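Long-range contact in periplasmic beta-glucosidase (Pseudomonas aeruginosa, PDB 6R5T), which probably hydrolyses terminal, non-reducing beta-D-glucosyl residues, releasing beta-D-glucose, as a periplasmic family 3 glycoside hydrolase: residues D189-F201 and L223-W236. The protein carries 1 engineered substitution. Residues are numbered along the deposited sequence; the frame is centred on the assembly and turned at random.
Sequences DYNTVDMSLPRMF and LNTINGVPATANRW
With chi1 at -63° and chi2 near zero, Asn-227 lays its amide along the backbone of Met-195, while Met-200 starts anti to its own N (chi1 -161°) and bends at chi3, bringing CE beside that amide. Asn-227 OD1 takes Met-195 N at 2.9 Å, in plane and on a lone pair, and ND2 donates an N-H to Met-195 O, also at 2.9 Å. This pair fixes the rotation of the amide, and Asn-227 N adds a third bond, to Val-193 O at 2.9 Å. Met-200 CE sits 3.6 Å from Asn-227 ND2 and touches Ile-226 CG2. Its SD meets the edge of the Trp-236 ring, 3.8 Å from CH2, a Met-aromatic contact; Phe-201 brings CZ to the same edge, 3.8 Å from CZ2. Toward the bound sugar, waters join Tyr-190 O to Thr-225 N and Leu-223 O, and Leu-223 CD1 packs 3.7 Å from Tyr-190 CD1. Tyr-190 OH is hydrogen-bonded to Glu-486 of the glycan pocket, and Leu-223 touches the bound glucose. The contact joins a type I' beta hairpin and the start of helix 235-245, following barrel strand 218-221, to the lead-in and first turn of helix 197-204, within the TIM-barrel domain of family 3 glycosidases.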
loop_
_atom_site.group_PDB
_atom_site.type_symbol
_atom_site.label_atom_id
_atom_site.label_comp_id
_atom_site.label_asym_id
_atom_site.label_seq_id
_atom_site.Cartn_x
_atom_site.Cartn_y
_atom_site.Cartn_z
ATOM N N ASP A 189 -5.880 -10.621 -2.981
ATOM C CA ASP A 189 -5.645 -11.877 -2.251
ATOM C C ASP A 189 -4.450 -12.619 -2.870
ATOM O O ASP A 189 -4.172 -12.545 -4.095
ATOM C CB ASP A 189 -6.922 -12.718 -2.195
ATOM C CG ASP A 189 -6.960 -13.654 -0.978
ATOM O OD1 ASP A 189 -5.945 -13.747 -0.230
ATOM O OD2 ASP A 189 -8.056 -14.249 -0.752
ATOM N N TYR A 190 -3.724 -13.314 -2.004
ATOM C CA TYR A 190 -2.573 -14.164 -2.349
ATOM C C TYR A 190 -1.356 -13.332 -2.752
ATOM O O TYR A 190 -0.297 -13.923 -3.014
ATOM C CB TYR A 190 -2.933 -15.092 -3.501
ATOM C CG TYR A 190 -4.281 -15.740 -3.434
ATOM C CD1 TYR A 190 -4.682 -16.495 -2.326
ATOM C CD2 TYR A 190 -5.146 -15.604 -4.507
ATOM C CE1 TYR A 190 -5.905 -17.133 -2.338
ATOM C CE2 TYR A 190 -6.372 -16.235 -4.521
ATOM C CZ TYR A 190 -6.765 -16.966 -3.420
ATOM O OH TYR A 190 -7.967 -17.666 -3.445
ATOM N N ASN A 191 -1.444 -12.011 -2.692
ATOM C CA ASN A 191 -0.360 -11.207 -3.296
ATOM C C ASN A 191 0.793 -11.048 -2.306
ATOM O O ASN A 191 0.687 -11.284 -1.077
ATOM C CB ASN A 191 -0.857 -9.837 -3.761
ATOM C CG ASN A 191 0.053 -9.178 -4.781
ATOM O OD1 ASN A 191 0.854 -9.864 -5.445
ATOM N ND2 ASN A 191 -0.064 -7.870 -4.932
ATOM N N THR A 192 1.902 -10.679 -2.901
ATOM C CA THR A 192 3.176 -10.366 -2.245
ATOM C C THR A 192 3.025 -9.624 -0.925
ATOM O O THR A 192 2.301 -8.631 -0.852
ATOM C CB THR A 192 3.918 -9.444 -3.212
ATOM O OG1 THR A 192 4.046 -10.181 -4.432
ATOM C CG2 THR A 192 5.274 -9.030 -2.690
ATOM N N VAL A 193 3.792 -10.056 0.077
ATOM C CA VAL A 193 3.911 -9.346 1.349
ATOM C C VAL A 193 5.351 -8.994 1.547
ATOM O O VAL A 193 6.239 -9.873 1.453
ATOM C CB VAL A 193 3.346 -10.123 2.546
ATOM C CG1 VAL A 193 3.618 -9.396 3.858
ATOM C CG2 VAL A 193 1.853 -10.399 2.366
ATOM N N ASP A 194 5.581 -7.714 1.776
ATOM C CA ASP A 194 6.969 -7.229 1.916
ATOM C C ASP A 194 6.978 -6.264 3.077
ATOM O O ASP A 194 6.192 -5.300 3.028
ATOM C CB ASP A 194 7.449 -6.609 0.610
ATOM C CG ASP A 194 8.892 -6.200 0.692
ATOM O OD1 ASP A 194 9.164 -5.077 1.210
ATOM O OD2 ASP A 194 9.700 -7.010 0.260
ATOM N N MET A 195 7.766 -6.528 4.121
ATOM C CA MET A 195 7.771 -5.634 5.276
ATOM C C MET A 195 9.073 -5.808 6.054
ATOM O O MET A 195 9.750 -6.806 5.926
ATOM C CB MET A 195 6.553 -5.826 6.202
ATOM C CG MET A 195 6.528 -7.077 6.971
ATOM S SD MET A 195 5.168 -7.227 8.195
ATOM C CE MET A 195 3.757 -7.203 7.079
ATOM N N SER A 196 9.396 -4.791 6.830
ATOM C CA SER A 196 10.602 -4.815 7.679
ATOM C C SER A 196 10.463 -5.858 8.784
ATOM O O SER A 196 9.333 -6.173 9.249
ATOM C CB SER A 196 10.875 -3.432 8.255
ATOM O OG SER A 196 9.976 -3.145 9.350
ATOM N N LEU A 197 11.592 -6.280 9.305
ATOM C CA LEU A 197 11.538 -7.211 10.436
ATOM C C LEU A 197 10.995 -6.527 11.672
ATOM O O LEU A 197 10.226 -7.154 12.416
ATOM C CB LEU A 197 12.891 -7.883 10.628
ATOM C CG LEU A 197 13.277 -8.825 9.480
ATOM C CD1 LEU A 197 14.724 -9.297 9.640
ATOM C CD2 LEU A 197 12.329 -10.028 9.406
ATOM N N PRO A 198 11.361 -5.265 12.025
ATOM C CA PRO A 198 10.748 -4.684 13.206
ATOM C C PRO A 198 9.219 -4.626 13.115
ATOM O O PRO A 198 8.550 -4.855 14.120
ATOM C CB PRO A 198 11.420 -3.310 13.298
ATOM C CG PRO A 198 12.743 -3.532 12.655
ATOM C CD PRO A 198 12.441 -4.429 11.468
ATOM N N ARG A 199 8.674 -4.296 11.948
ATOM C CA ARG A 199 7.188 -4.233 11.792
ATOM C C ARG A 199 6.609 -5.654 11.954
ATOM O O ARG A 199 5.556 -5.864 12.600
ATOM C CB ARG A 199 6.785 -3.608 10.463
ATOM C CG ARG A 199 5.304 -3.691 10.168
ATOM C CD ARG A 199 4.885 -2.995 8.885
ATOM N NE ARG A 199 4.837 -1.554 9.048
ATOM C CZ ARG A 199 4.283 -0.724 8.153
ATOM N NH1 ARG A 199 3.808 -1.172 7.015
ATOM N NH2 ARG A 199 4.231 0.559 8.394
ATOM N N MET A 200 7.260 -6.608 11.327
ATOM C CA MET A 200 6.814 -8.012 11.390
ATOM C C MET A 200 6.743 -8.458 12.855
ATOM O O MET A 200 5.708 -8.987 13.332
ATOM C CB MET A 200 7.778 -8.872 10.560
ATOM C CG MET A 200 7.225 -10.157 10.173
ATOM S SD MET A 200 8.518 -11.138 9.339
ATOM C CE MET A 200 8.879 -10.244 7.858
ATOM N N PHE A 201 7.827 -8.244 13.609
ATOM C CA PHE A 201 7.912 -8.732 14.995
ATOM C C PHE A 201 6.990 -7.971 15.936
ATOM O O PHE A 201 6.372 -8.584 16.825
ATOM C CB PHE A 201 9.364 -8.724 15.464
ATOM C CG PHE A 201 10.099 -9.975 15.040
ATOM C CD1 PHE A 201 10.534 -10.140 13.759
ATOM C CD2 PHE A 201 10.083 -11.088 15.861
ATOM C CE1 PHE A 201 11.165 -11.311 13.359
ATOM C CE2 PHE A 201 10.636 -12.294 15.442
ATOM C CZ PHE A 201 11.216 -12.382 14.202
ATOM N N LEU A 223 -0.378 -18.694 2.083
ATOM C CA LEU A 223 -0.160 -18.845 0.633
ATOM C C LEU A 223 0.771 -17.784 0.058
ATOM O O LEU A 223 1.147 -17.953 -1.105
ATOM C CB LEU A 223 -1.521 -18.756 -0.048
ATOM C CG LEU A 223 -2.456 -19.953 0.126
ATOM C CD1 LEU A 223 -3.851 -19.559 -0.377
ATOM C CD2 LEU A 223 -1.957 -21.142 -0.633
ATOM N N ASN A 224 1.068 -16.734 0.806
ATOM C CA ASN A 224 1.824 -15.576 0.280
ATOM C C ASN A 224 3.352 -15.744 0.436
ATOM O O ASN A 224 3.835 -16.541 1.292
ATOM C CB ASN A 224 1.471 -14.307 1.060
ATOM C CG ASN A 224 1.585 -14.467 2.559
ATOM O OD1 ASN A 224 0.776 -15.167 3.185
ATOM N ND2 ASN A 224 2.587 -13.841 3.168
ATOM N N THR A 225 4.096 -14.978 -0.375
ATOM C CA THR A 225 5.525 -14.719 -0.100
ATOM C C THR A 225 5.651 -13.826 1.125
ATOM O O THR A 225 4.765 -12.936 1.377
ATOM C CB THR A 225 6.248 -14.106 -1.298
ATOM O OG1 THR A 225 5.608 -12.877 -1.665
ATOM C CG2 THR A 225 6.294 -15.025 -2.476
ATOM N N ILE A 226 6.749 -13.986 1.833
ATOM C CA ILE A 226 7.201 -13.068 2.910
ATOM C C ILE A 226 8.584 -12.609 2.469
ATOM O O ILE A 226 9.492 -13.459 2.392
ATOM C CB ILE A 226 7.253 -13.765 4.273
ATOM C CG1 ILE A 226 5.850 -14.192 4.679
ATOM C CG2 ILE A 226 7.974 -12.907 5.312
ATOM C CD1 ILE A 226 5.841 -15.111 5.861
ATOM N N ASN A 227 8.705 -11.352 2.071
ATOM C CA ASN A 227 10.014 -10.803 1.651
ATOM C C ASN A 227 10.635 -11.719 0.584
ATOM O O ASN A 227 11.857 -12.010 0.603
ATOM C CB ASN A 227 10.853 -10.576 2.909
ATOM C CG ASN A 227 10.243 -9.549 3.824
ATOM O OD1 ASN A 227 9.229 -8.976 3.485
ATOM N ND2 ASN A 227 10.865 -9.276 4.954
ATOM N N GLY A 228 9.835 -12.179 -0.365
ATOM C CA GLY A 228 10.281 -12.963 -1.499
ATOM C C GLY A 228 10.170 -14.457 -1.347
ATOM O O GLY A 228 10.281 -15.143 -2.387
ATOM N N VAL A 229 10.000 -14.955 -0.135
ATOM C CA VAL A 229 9.995 -16.424 0.102
ATOM C C VAL A 229 8.591 -16.851 0.489
ATOM O O VAL A 229 8.134 -16.524 1.562
ATOM C CB VAL A 229 11.026 -16.824 1.163
ATOM C CG1 VAL A 229 11.062 -18.345 1.297
ATOM C CG2 VAL A 229 12.387 -16.305 0.760
ATOM N N PRO A 230 7.927 -17.667 -0.345
ATOM C CA PRO A 230 6.649 -18.264 0.050
ATOM C C PRO A 230 6.741 -18.878 1.447
ATOM O O PRO A 230 7.700 -19.607 1.765
ATOM C CB PRO A 230 6.399 -19.344 -1.008
ATOM C CG PRO A 230 7.140 -18.848 -2.209
ATOM C CD PRO A 230 8.363 -18.161 -1.644
ATOM N N ALA A 231 5.727 -18.660 2.271
ATOM C CA ALA A 231 5.673 -19.211 3.627
ATOM C C ALA A 231 5.911 -20.737 3.588
ATOM O O ALA A 231 6.598 -21.253 4.472
ATOM C CB ALA A 231 4.373 -18.844 4.275
ATOM N N THR A 232 5.341 -21.386 2.595
ATOM C CA THR A 232 5.392 -22.866 2.461
ATOM C C THR A 232 6.833 -23.328 2.284
ATOM O O THR A 232 7.101 -24.514 2.597
ATOM C CB THR A 232 4.490 -23.284 1.314
ATOM O OG1 THR A 232 3.200 -22.753 1.585
ATOM C CG2 THR A 232 4.400 -24.795 1.159
ATOM N N ALA A 233 7.744 -22.479 1.781
ATOM C CA ALA A 233 9.167 -22.850 1.579
ATOM C C ALA A 233 10.096 -22.076 2.502
ATOM O O ALA A 233 11.298 -21.990 2.194
ATOM C CB ALA A 233 9.567 -22.604 0.158
ATOM N N ASN A 234 9.571 -21.487 3.558
ATOM C CA ASN A 234 10.307 -20.487 4.358
ATOM C C ASN A 234 10.837 -21.138 5.627
ATOM O O ASN A 234 10.113 -21.207 6.640
ATOM C CB ASN A 234 9.398 -19.293 4.623
ATOM C CG ASN A 234 10.198 -18.089 5.033
ATOM O OD1 ASN A 234 11.079 -18.212 5.898
ATOM N ND2 ASN A 234 9.843 -16.930 4.479
ATOM N N ARG A 235 12.061 -21.668 5.564
ATOM C CA ARG A 235 12.631 -22.383 6.719
ATOM C C ARG A 235 12.867 -21.427 7.898
ATOM O O ARG A 235 12.691 -21.829 9.059
ATOM C CB ARG A 235 13.917 -23.087 6.310
ATOM C CG ARG A 235 14.445 -24.037 7.375
ATOM C CD ARG A 235 15.631 -24.837 6.847
ATOM N NE ARG A 235 16.342 -25.323 8.016
ATOM C CZ ARG A 235 16.079 -26.429 8.678
ATOM N NH1 ARG A 235 15.151 -27.276 8.239
ATOM N NH2 ARG A 235 16.787 -26.700 9.768
ATOM N N TRP A 236 13.157 -20.169 7.614
ATOM C CA TRP A 236 13.321 -19.175 8.683
ATOM C C TRP A 236 12.000 -19.107 9.458
ATOM O O TRP A 236 11.953 -19.152 10.702
ATOM C CB TRP A 236 13.773 -17.836 8.091
ATOM C CG TRP A 236 13.668 -16.785 9.128
ATOM C CD1 TRP A 236 14.544 -16.610 10.172
ATOM C CD2 TRP A 236 12.556 -15.897 9.346
ATOM N NE1 TRP A 236 14.063 -15.632 11.004
ATOM C CE2 TRP A 236 12.854 -15.182 10.520
ATOM C CE3 TRP A 236 11.372 -15.614 8.654
ATOM C CZ2 TRP A 236 11.991 -14.202 11.003
ATOM C CZ3 TRP A 236 10.523 -14.641 9.135
ATOM C CH2 TRP A 236 10.821 -13.967 10.311
HETATM O O HOH W 1 2.479 -14.025 -2.627
HETATM O O HOH W 2 0.270 -16.617 -3.469
HETATM O O HOH W 3 4.317 -12.917 -4.251
HETATM O O HOH W 4 7.280 -10.979 -0.833
#